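Local coordinates for putative glyoxalase superfamily protein (Ralstonia eutropha, PDB 3IUZ) that probably acts as an iron(II)-dependent dioxygenase that oxidatively decarboxylates 2-oxoadipate to 2-hydroxyglutarate, within the glyoxalase superfamily, at residues A[107-112]-A[177-182]; A[154-159]-A[217-222]; A[236-241]-A[302-307]. One frame throughout, in Å; residues are numbered along the deposited sequence. Where two conformers were deposited one is given.

Contact 1. Residues A[107-112]-A[177-182]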
loop_
_atom_site.group_PDB
_atom_site.type_symbol
_atom_site.label_atom_id
_atom_site.label_comp_id
_atom_site.label_asym_id
_atom_site.label_seq_id
_atom_site.Cartn_x
_atom_site.Cartn_y
_atom_site.Cartn_z
ATOM N N LEU A 107 -10.908 4.630 -1.819
ATOM C CA LEU A 107 -10.674 3.924 -3.070
ATOM C C LEU A 107 -11.918 3.904 -3.963
ATOM O O LEU A 107 -11.796 3.894 -5.182
ATOM C CB LEU A 107 -10.264 2.457 -2.805
ATOM C CG LEU A 107 -8.997 2.305 -1.950
ATOM C CD1 LEU A 107 -8.595 0.893 -1.627
ATOM C CD2 LEU A 107 -7.829 3.026 -2.639
ATOM N N ARG A 108 -13.105 3.844 -3.345
ATOM C CA ARG A 108 -14.359 3.716 -4.098
ATOM C C ARG A 108 -14.577 4.972 -4.945
ATOM O O ARG A 108 -14.707 4.853 -6.139
ATOM C CB ARG A 108 -15.527 3.401 -3.171
ATOM C CG ARG A 108 -15.440 2.022 -2.560
ATOM C CD ARG A 108 -15.756 0.884 -3.510
ATOM N NE ARG A 108 -17.181 0.817 -3.747
ATOM C CZ ARG A 108 -17.794 0.859 -4.915
ATOM N NH1 ARG A 108 -17.130 0.954 -6.060
ATOM N NH2 ARG A 108 -19.130 0.837 -4.933
ATOM N N PRO A 109 -14.527 6.175 -4.356
ATOM C CA PRO A 109 -14.694 7.348 -5.224
ATOM C C PRO A 109 -13.525 7.579 -6.217
ATOM O O PRO A 109 -13.694 8.223 -7.250
ATOM C CB PRO A 109 -14.810 8.494 -4.221
ATOM C CG PRO A 109 -14.186 7.945 -2.944
ATOM C CD PRO A 109 -14.561 6.547 -2.924
ATOM N N LEU A 110 -12.334 7.065 -5.931
ATOM C CA LEU A 110 -11.251 7.039 -6.929
ATOM C C LEU A 110 -11.532 6.161 -8.154
ATOM O O LEU A 110 -10.867 6.316 -9.168
ATOM C CB LEU A 110 -9.948 6.575 -6.342
ATOM C CG LEU A 110 -9.218 7.590 -5.446
ATOM C CD1 LEU A 110 -7.966 6.902 -4.769
ATOM C CD2 LEU A 110 -8.827 8.922 -6.151
ATOM N N GLY A 111 -12.490 5.238 -8.036
ATOM C CA GLY A 111 -12.865 4.377 -9.147
ATOM C C GLY A 111 -12.591 2.891 -8.929
ATOM O O GLY A 111 -12.746 2.114 -9.845
ATOM N N TYR A 112 -12.139 2.487 -7.737
ATOM C CA TYR A 112 -11.928 1.069 -7.444
ATOM C C TYR A 112 -13.248 0.343 -7.079
ATOM O O TYR A 112 -14.191 0.937 -6.551
ATOM C CB TYR A 112 -10.911 0.858 -6.302
ATOM C CG TYR A 112 -9.513 1.271 -6.689
ATOM C CD1 TYR A 112 -9.104 2.591 -6.555
ATOM C CD2 TYR A 112 -8.589 0.333 -7.176
ATOM C CE1 TYR A 112 -7.811 2.978 -6.898
ATOM C CE2 TYR A 112 -7.326 0.714 -7.555
ATOM C CZ TYR A 112 -6.936 2.031 -7.405
ATOM O OH TYR A 112 -5.674 2.425 -7.767
ATOM N N THR A 177 -13.924 16.704 -0.097
ATOM C CA THR A 177 -14.491 17.575 -1.108
ATOM C C THR A 177 -14.035 17.189 -2.516
ATOM O O THR A 177 -14.863 17.014 -3.461
ATOM C CB THR A 177 -14.080 19.043 -0.840
ATOM O OG1 THR A 177 -14.596 19.448 0.442
ATOM C CG2 THR A 177 -14.602 19.979 -1.959
ATOM N N LEU A 178 -12.727 16.990 -2.673
ATOM C CA LEU A 178 -12.151 16.750 -4.012
ATOM C C LEU A 178 -12.457 15.320 -4.505
ATOM O O LEU A 178 -12.728 15.106 -5.693
ATOM C CB LEU A 178 -10.621 17.028 -4.003
ATOM C CG LEU A 178 -10.244 18.520 -3.807
ATOM C CD1 LEU A 178 -8.697 18.747 -3.685
ATOM C CD2 LEU A 178 -10.836 19.354 -4.977
ATOM N N LEU A 179 -12.411 14.375 -3.570
ATOM C CA LEU A 179 -12.761 12.988 -3.829
ATOM C C LEU A 179 -14.174 12.828 -4.424
ATOM O O LEU A 179 -14.380 12.144 -5.416
ATOM C CB LEU A 179 -12.675 12.242 -2.503
ATOM C CG LEU A 179 -12.323 10.778 -2.537
ATOM C CD1 LEU A 179 -11.211 10.563 -3.558
ATOM C CD2 LEU A 179 -11.955 10.347 -1.068
ATOM N N TRP A 180 -15.163 13.486 -3.807
ATOM C CA TRP A 180 -16.541 13.378 -4.240
ATOM C C TRP A 180 -16.888 14.239 -5.460
ATOM O O TRP A 180 -17.787 13.845 -6.219
ATOM C CB TRP A 180 -17.470 13.545 -3.014
ATOM C CG TRP A 180 -17.251 12.361 -2.160
ATOM C CD1 TRP A 180 -16.451 12.254 -1.046
ATOM C CD2 TRP A 180 -17.664 11.026 -2.472
ATOM N NE1 TRP A 180 -16.412 10.958 -0.628
ATOM C CE2 TRP A 180 -17.140 10.184 -1.484
ATOM C CE3 TRP A 180 -18.436 10.465 -3.496
ATOM C CZ2 TRP A 180 -17.360 8.799 -1.487
ATOM C CZ3 TRP A 180 -18.644 9.089 -3.500
ATOM C CH2 TRP A 180 -18.136 8.283 -2.459
ATOM N N GLN A 181 -16.172 15.352 -5.698
ATOM C CA GLN A 181 -16.230 16.054 -6.995
ATOM C C GLN A 181 -15.737 15.119 -8.112
ATOM O O GLN A 181 -16.318 15.070 -9.204
ATOM C CB GLN A 181 -15.369 17.342 -6.994
ATOM C CG GLN A 181 -16.028 18.406 -6.052
ATOM C CD GLN A 181 -15.292 19.704 -5.989
ATOM O OE1 GLN A 181 -14.321 19.923 -6.740
ATOM N NE2 GLN A 181 -15.739 20.576 -5.087
ATOM N N LEU A 182 -14.657 14.399 -7.819
ATOM C CA LEU A 182 -14.023 13.493 -8.765
ATOM C C LEU A 182 -14.986 12.361 -9.078
ATOM O O LEU A 182 -15.152 12.030 -10.233
ATOM C CB LEU A 182 -12.714 12.925 -8.211
ATOM C CG LEU A 182 -11.948 11.929 -9.093
ATOM C CD1 LEU A 182 -11.597 12.512 -10.463
ATOM C CD2 LEU A 182 -10.680 11.439 -8.358
#
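Pro109 meets Leu179 and Trp180 where the C-terminal turn of helix 101-110 packs against helix 173-185, a helix-to-helix contact made wholly of apolar side chains. The turn ends in a Schellman motif: Tyr112 N bonds back to Leu107 O at 2.9 Å, Gly111 N bonds to Arg108 O, and Gly111 has positive phi. Within this turn the nitrogen of Pro109 has no hydrogen to give, the helix kinks, and the pyrrolidine ring projects toward helix 173-185.

The six-membered ring of Trp180 turns one face to that proline. Pro109 CB stands 3.7 Å from the ring centroid and 11° off the ring normal, a CH-pi contact over the face, while Pro109 CG reaches Trp180 CZ2 at 3.6 Å. The Trp180 CB bond starts away from Pro109; with CG anti to the carbonyl carbon (chi1 -68°), the indole folds back over the proline. Leu179 meets the same Pro109 CG, but it was deposited in two conformers, so the apparently tight fit is doubtful.

Leu110 begins by pointing away, but the side chain folds back, bringing CD2 to helix 173-185; Leu110 also touches Leu49 of helix 42-60. Leu182, which also touches helix 42-60 at Ile45, sends one methyl to meet it: Leu110 CD2 and Leu182 CD2 lie 3.8 Å apart.

Contact 2. Residues A[154-159]-A[217-222]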
loop_
_atom_site.group_PDB
_atom_site.type_symbol
_atom_site.label_atom_id
_atom_site.label_comp_id
_atom_site.label_asym_id
_atom_site.label_seq_id
_atom_site.Cartn_x
_atom_site.Cartn_y
_atom_site.Cartn_z
ATOM N N ASP A 154 -7.615 -11.347 26.854
ATOM C CA ASP A 154 -8.085 -10.119 27.429
ATOM C C ASP A 154 -6.995 -9.094 27.365
ATOM O O ASP A 154 -7.233 -7.944 27.003
ATOM C CB ASP A 154 -8.489 -10.291 28.892
ATOM C CG ASP A 154 -9.809 -11.013 29.073
ATOM O OD1 ASP A 154 -10.535 -11.269 28.094
ATOM O OD2 ASP A 154 -10.103 -11.352 30.241
ATOM N N ALA A 155 -5.801 -9.505 27.752
ATOM C CA ALA A 155 -4.683 -8.575 27.821
ATOM C C ALA A 155 -4.398 -7.981 26.429
ATOM O O ALA A 155 -4.122 -6.794 26.256
ATOM C CB ALA A 155 -3.420 -9.279 28.415
ATOM N N PHE A 156 -4.442 -8.849 25.455
ATOM C CA PHE A 156 -4.201 -8.459 24.062
ATOM C C PHE A 156 -5.252 -7.459 23.575
ATOM O O PHE A 156 -4.915 -6.410 23.034
ATOM C CB PHE A 156 -4.237 -9.708 23.218
ATOM C CG PHE A 156 -3.981 -9.485 21.763
ATOM C CD1 PHE A 156 -5.011 -9.096 20.930
ATOM C CD2 PHE A 156 -2.731 -9.765 21.203
ATOM C CE1 PHE A 156 -4.805 -8.914 19.572
ATOM C CE2 PHE A 156 -2.531 -9.616 19.832
ATOM C CZ PHE A 156 -3.573 -9.192 19.019
ATOM N N ARG A 157 -6.522 -7.765 23.803
ATOM C CA ARG A 157 -7.580 -6.860 23.342
ATOM C C ARG A 157 -7.529 -5.484 24.009
ATOM O O ARG A 157 -7.778 -4.478 23.356
ATOM C CB ARG A 157 -8.956 -7.539 23.449
ATOM C CG ARG A 157 -9.049 -8.705 22.435
ATOM C CD ARG A 157 -10.237 -9.678 22.498
ATOM N NE ARG A 157 -11.072 -9.362 23.596
ATOM C CZ ARG A 157 -11.086 -9.986 24.756
ATOM N NH1 ARG A 157 -10.358 -11.070 25.005
ATOM N NH2 ARG A 157 -11.889 -9.523 25.656
ATOM N N GLU A 158 -7.157 -5.430 25.289
ATOM C CA GLU A 158 -6.900 -4.153 25.970
ATOM C C GLU A 158 -5.716 -3.414 25.369
ATOM O O GLU A 158 -5.727 -2.192 25.253
ATOM C CB GLU A 158 -6.597 -4.403 27.445
ATOM C CG GLU A 158 -7.788 -4.904 28.228
ATOM C CD GLU A 158 -7.376 -5.575 29.538
ATOM O OE1 GLU A 158 -6.193 -5.392 29.979
ATOM O OE2 GLU A 158 -8.247 -6.285 30.107
ATOM N N ALA A 159 -4.680 -4.166 25.010
ATOM C CA ALA A 159 -3.508 -3.590 24.364
ATOM C C ALA A 159 -3.891 -2.974 23.008
ATOM O O ALA A 159 -3.487 -1.853 22.713
ATOM C CB ALA A 159 -2.433 -4.620 24.187
ATOM N N GLU A 217 4.692 -5.470 22.993
ATOM C CA GLU A 217 5.145 -6.807 23.368
ATOM C C GLU A 217 3.974 -7.730 23.673
ATOM O O GLU A 217 3.965 -8.873 23.244
ATOM C CB GLU A 217 6.164 -6.729 24.519
ATOM C CG GLU A 217 7.448 -6.023 24.057
ATOM C CD GLU A 217 8.379 -5.562 25.170
ATOM O OE1 GLU A 217 7.980 -5.518 26.354
ATOM O OE2 GLU A 217 9.533 -5.233 24.826
ATOM N N THR A 218 2.958 -7.232 24.372
ATOM C CA THR A 218 1.731 -8.030 24.587
ATOM C C THR A 218 1.134 -8.499 23.270
ATOM O O THR A 218 0.762 -9.688 23.120
ATOM C CB THR A 218 0.679 -7.245 25.359
ATOM O OG1 THR A 218 1.169 -6.991 26.684
ATOM C CG2 THR A 218 -0.660 -8.008 25.420
ATOM N N LEU A 219 1.062 -7.589 22.300
ATOM C CA LEU A 219 0.536 -7.961 20.983
ATOM C C LEU A 219 1.440 -8.990 20.332
ATOM O O LEU A 219 0.976 -9.993 19.750
ATOM C CB LEU A 219 0.366 -6.724 20.084
ATOM C CG LEU A 219 -0.581 -5.579 20.592
ATOM C CD1 LEU A 219 -0.472 -4.341 19.693
ATOM C CD2 LEU A 219 -2.016 -6.021 20.734
ATOM N N LEU A 220 2.734 -8.750 20.425
ATOM C CA LEU A 220 3.665 -9.604 19.706
ATOM C C LEU A 220 3.636 -11.053 20.181
ATOM O O LEU A 220 3.867 -11.959 19.385
ATOM C CB LEU A 220 5.067 -9.037 19.787
ATOM C CG LEU A 220 6.175 -9.682 18.970
ATOM C CD1 LEU A 220 5.824 -9.846 17.477
ATOM C CD2 LEU A 220 7.479 -8.880 19.194
ATOM N N ARG A 221 3.320 -11.274 21.445
ATOM C CA ARG A 221 3.219 -12.631 21.952
ATOM C C ARG A 221 2.098 -13.455 21.296
ATOM O O ARG A 221 2.170 -14.680 21.271
ATOM C CB ARG A 221 3.035 -12.616 23.451
ATOM C CG ARG A 221 4.144 -11.835 24.139
ATOM C CD ARG A 221 4.519 -12.298 25.527
ATOM N NE ARG A 221 5.498 -11.330 26.029
ATOM C CZ ARG A 221 5.185 -10.217 26.702
ATOM N NH1 ARG A 221 3.918 -9.924 27.011
ATOM N NH2 ARG A 221 6.158 -9.388 27.075
ATOM N N GLU A 222 1.061 -12.812 20.785
ATOM C CA GLU A 222 -0.048 -13.551 20.181
ATOM C C GLU A 222 -0.200 -13.362 18.686
ATOM O O GLU A 222 -0.749 -14.223 18.013
ATOM C CB GLU A 222 -1.356 -13.259 20.904
ATOM C CG GLU A 222 -1.236 -13.396 22.427
ATOM C CD GLU A 222 -2.485 -13.068 23.151
ATOM O OE1 GLU A 222 -3.568 -13.438 22.660
ATOM O OE2 GLU A 222 -2.379 -12.439 24.241
#
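Phe156 and Ala159 pack against Thr218, Leu219 and Glu222 in a helix-helix contact that joins the first turns of helix 154-164 to the C-terminal part of helix 213-222, on a peripheral, partly buried side of the fold. The local axes approach to 8.9 Å and their directions differ by 128°, so they cross steeply, nearer to perpendicular than to antiparallel. Phe156 and Leu219 have the nearest CA atoms, 5.7 Å apart.

Phe156 buries more surface in the contact than any other residue of the two segments. With CG anti to the backbone N (chi1 -179°), its ring lies against Leu219, whose side chain crosses it at about a right angle. Leu219 CD2 sits over the centre of one face, 3.8 Å from the ring centroid, in a CH-pi contact. The same CD2 touches Ala159 CB at 3.7 Å, so one methyl serves two neighbours on helix 154-164. At the ring edge, Phe156 CE2 comes within 3.5 Å of Leu219 O, which lies in the ring plane. Met226 of helix 224-232 also touches both Phe156 and Leu219, and the Phe152 ring stacks with Phe156.

Thr218 turns its methyl, CG2, toward helix 154-164, 3.8 Å from Phe156 CA, while its OG1 bonds to Ala214 O in its own helix. Glu222 slides past Phe156 in the opposite direction, its carboxylate plane 43° from the ring; Glu222 OE2 lies 3.5 Å from Phe156 CB and is hydrogen-bonded to Ser153 OG, which also takes the Phe156 N-H.

The chemistry is thus apolar at the middle and polar at the rim, where a carboxylate beside the N-terminal end of a helix would probably be favoured by the helix dipole.

Contact 3. Residues A[236-241]-A[302-307]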
loop_
_atom_site.group_PDB
_atom_site.type_symbol
_atom_site.label_atom_id
_atom_site.label_comp_id
_atom_site.label_asym_id
_atom_site.label_seq_id
_atom_site.Cartn_x
_atom_site.Cartn_y
_atom_site.Cartn_z
ATOM N N PHE A 236 1.772 1.144 3.735
ATOM C CA PHE A 236 1.913 -0.064 2.896
ATOM C C PHE A 236 2.823 -1.131 3.573
ATOM O O PHE A 236 3.950 -0.807 4.003
ATOM C CB PHE A 236 2.537 0.294 1.527
ATOM C CG PHE A 236 1.549 0.708 0.419
ATOM C CD1 PHE A 236 0.176 0.737 0.607
ATOM C CD2 PHE A 236 2.041 1.029 -0.855
ATOM C CE1 PHE A 236 -0.669 1.120 -0.447
ATOM C CE2 PHE A 236 1.194 1.392 -1.897
ATOM C CZ PHE A 236 -0.139 1.418 -1.710
ATOM N N ASN A 237 2.355 -2.374 3.622
ATOM C CA ASN A 237 3.092 -3.505 4.131
ATOM C C ASN A 237 4.107 -3.970 3.060
ATOM O O ASN A 237 5.235 -4.411 3.385
ATOM C CB ASN A 237 2.121 -4.617 4.435
ATOM C CG ASN A 237 2.788 -5.881 4.922
ATOM O OD1 ASN A 237 2.944 -6.794 4.158
ATOM N ND2 ASN A 237 3.186 -5.926 6.215
ATOM N N HIS A 238 3.692 -3.874 1.793
ATOM C CA HIS A 238 4.556 -4.207 0.699
ATOM C C HIS A 238 4.019 -3.640 -0.598
ATOM O O HIS A 238 2.821 -3.270 -0.689
ATOM C CB HIS A 238 4.780 -5.738 0.630
ATOM C CG HIS A 238 3.571 -6.536 0.221
ATOM N ND1 HIS A 238 2.761 -7.193 1.126
ATOM C CD2 HIS A 238 3.053 -6.802 -1.004
ATOM C CE1 HIS A 238 1.815 -7.847 0.474
ATOM N NE2 HIS A 238 1.946 -7.591 -0.814
ATOM N N ALA A 239 4.929 -3.483 -1.552
ATOM C CA ALA A 239 4.575 -3.228 -2.926
ATOM C C ALA A 239 5.026 -4.404 -3.758
ATOM O O ALA A 239 6.063 -5.008 -3.474
ATOM C CB ALA A 239 5.232 -1.974 -3.447
ATOM N N THR A 240 4.293 -4.656 -4.840
ATOM C CA THR A 240 4.529 -5.816 -5.683
ATOM C C THR A 240 4.701 -5.439 -7.127
ATOM O O THR A 240 3.972 -4.581 -7.662
ATOM C CB THR A 240 3.380 -6.815 -5.523
ATOM O OG1 THR A 240 3.273 -7.153 -4.143
ATOM C CG2 THR A 240 3.567 -8.124 -6.359
ATOM N N ASP A 241 5.633 -6.120 -7.777
ATOM C CA ASP A 241 6.121 -5.748 -9.110
ATOM C C ASP A 241 5.782 -6.952 -9.962
ATOM O O ASP A 241 6.167 -8.079 -9.623
ATOM C CB ASP A 241 7.633 -5.488 -9.011
ATOM C CG ASP A 241 8.309 -5.124 -10.319
ATOM O OD1 ASP A 241 7.683 -5.150 -11.411
ATOM O OD2 ASP A 241 9.530 -4.785 -10.245
ATOM N N PHE A 302 8.255 -4.567 2.732
ATOM C CA PHE A 302 9.026 -5.374 1.771
ATOM C C PHE A 302 8.598 -5.129 0.324
ATOM O O PHE A 302 7.565 -4.461 0.051
ATOM C CB PHE A 302 9.039 -6.888 2.114
ATOM C CG PHE A 302 7.693 -7.605 2.069
ATOM C CD1 PHE A 302 6.883 -7.655 3.186
ATOM C CD2 PHE A 302 7.265 -8.259 0.918
ATOM C CE1 PHE A 302 5.696 -8.351 3.190
ATOM C CE2 PHE A 302 6.049 -8.933 0.890
ATOM C CZ PHE A 302 5.265 -8.996 2.045
ATOM N N TYR A 303 9.445 -5.583 -0.591
ATOM C CA TYR A 303 9.231 -5.495 -2.041
ATOM C C TYR A 303 9.047 -6.903 -2.543
ATOM O O TYR A 303 9.860 -7.785 -2.266
ATOM C CB TYR A 303 10.441 -4.859 -2.712
ATOM C CG TYR A 303 10.258 -4.422 -4.155
ATOM C CD1 TYR A 303 10.456 -5.304 -5.208
ATOM C CD2 TYR A 303 9.986 -3.107 -4.465
ATOM C CE1 TYR A 303 10.317 -4.906 -6.520
ATOM C CE2 TYR A 303 9.889 -2.688 -5.785
ATOM C CZ TYR A 303 10.036 -3.573 -6.796
ATOM O OH TYR A 303 9.892 -3.153 -8.109
ATOM N N GLU A 304 7.979 -7.106 -3.305
ATOM C CA GLU A 304 7.536 -8.409 -3.716
ATOM C C GLU A 304 7.391 -8.481 -5.237
ATOM O O GLU A 304 7.157 -7.474 -5.902
ATOM C CB GLU A 304 6.175 -8.711 -3.052
ATOM C CG GLU A 304 5.476 -10.032 -3.496
ATOM C CD GLU A 304 4.151 -10.217 -2.782
ATOM O OE1 GLU A 304 3.122 -9.672 -3.238
ATOM O OE2 GLU A 304 4.169 -10.866 -1.730
ATOM N N PHE A 305 7.537 -9.682 -5.758
ATOM C CA PHE A 305 7.402 -9.959 -7.169
ATOM C C PHE A 305 6.234 -10.912 -7.402
ATOM O O PHE A 305 5.973 -11.813 -6.597
ATOM C CB PHE A 305 8.653 -10.630 -7.712
ATOM C CG PHE A 305 9.871 -9.800 -7.596
ATOM C CD1 PHE A 305 10.093 -8.747 -8.442
ATOM C CD2 PHE A 305 10.793 -10.048 -6.607
ATOM C CE1 PHE A 305 11.226 -7.951 -8.332
ATOM C CE2 PHE A 305 11.943 -9.246 -6.527
ATOM C CZ PHE A 305 12.128 -8.207 -7.395
ATOM N N ILE A 306 5.575 -10.742 -8.552
ATOM C CA ILE A 306 4.433 -11.578 -8.879
ATOM C C ILE A 306 4.454 -11.838 -10.373
ATOM O O ILE A 306 4.829 -10.964 -11.149
ATOM C CB ILE A 306 3.110 -10.892 -8.491
ATOM C CG1 ILE A 306 1.917 -11.870 -8.590
ATOM C CG2 ILE A 306 2.880 -9.621 -9.319
ATOM C CD1 ILE A 306 0.697 -11.377 -7.688
ATOM N N THR A 307 4.092 -13.059 -10.751
ATOM C CA THR A 307 3.790 -13.388 -12.137
ATOM C C THR A 307 2.303 -13.822 -12.224
ATOM O O THR A 307 1.813 -14.604 -11.384
ATOM C CB THR A 307 4.749 -14.483 -12.698
ATOM O OG1 THR A 307 6.048 -13.924 -12.901
ATOM C CG2 THR A 307 4.249 -15.036 -14.032
HETATM O O HOH W 1 0.622 -9.449 -1.789
#
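Strands 238-242 and 293-306 pair in parallel in the mixed sheet of this glyoxalase-superfamily fold, and one face of the pair carries a polar cluster of His238, Thr240 and Glu304. Four bridges set the register, from His238 with Phe302 to Asp241 with Phe305. Five backbone bonds hold it, running from Phe302 N to Asn237 O down to Ile306 N to Asp241 O.

His238 lies alongside Phe302, both with chi1 near +65°. Their rings are 22° from parallel but slid apart, and His238 CB sits 3.4 Å from the Phe302 ring centroid, over the face. His238 ND1 gives a nearly straight bond (169°) to Asn237 OD1 at 3.1 Å, on a lone pair of that amide oxygen, which helps fix the imidazole's rotation. NE2 comes near Glu304 OE1 without a direct bond; a water lies between them, 2.9 Å from Glu304 OE1, but its very short approach to NE2 makes its identity or position doubtful. Glu304 OE1 also accepts from Thr240 OG1 at 2.7 Å, from above the carboxylate plane, and from Gln274 NE2. His82, His238 and Glu304 make a two-histidine, one-carboxylate set of the kind that holds the metal in this superfamily, and are probably the iron ligands, although no metal is modelled here.

On the opposite face, with Ala239 and Phe305, Tyr303 OH donates to Asp241 OD2 at 2.7 Å, while Asp241 OD1 takes Val79 N. Here Ala239 and Tyr303 pack against Phe54 of helix 42-60 and Asp241 against Tyr67 of helix 62-73; on the far edge of strand 238-242, strand 80-87 runs antiparallel.

Following the chain from the N terminus, past several helices and strand 80-87, helix 101-110 opens contact 1, which closes a loop when residues 177-182 return to its end after three sheet strands and helix 154-164. Helix 154-164 is itself part of contact 2, which opens before contact 1 has closed and closes at residues 217-222: the two loops cross, though the sites are about 23 Å apart at their nearest atoms. Contact 3 follows in series, closing a separate loop at 302-307. Contact 1 joins helix 101-110 to 173-185 and contact 2 joins helix 154-164 to 213-222, their centres 36 Å apart, whereas contact 3 joins two strands within the sheet, nearer the centre of the chain.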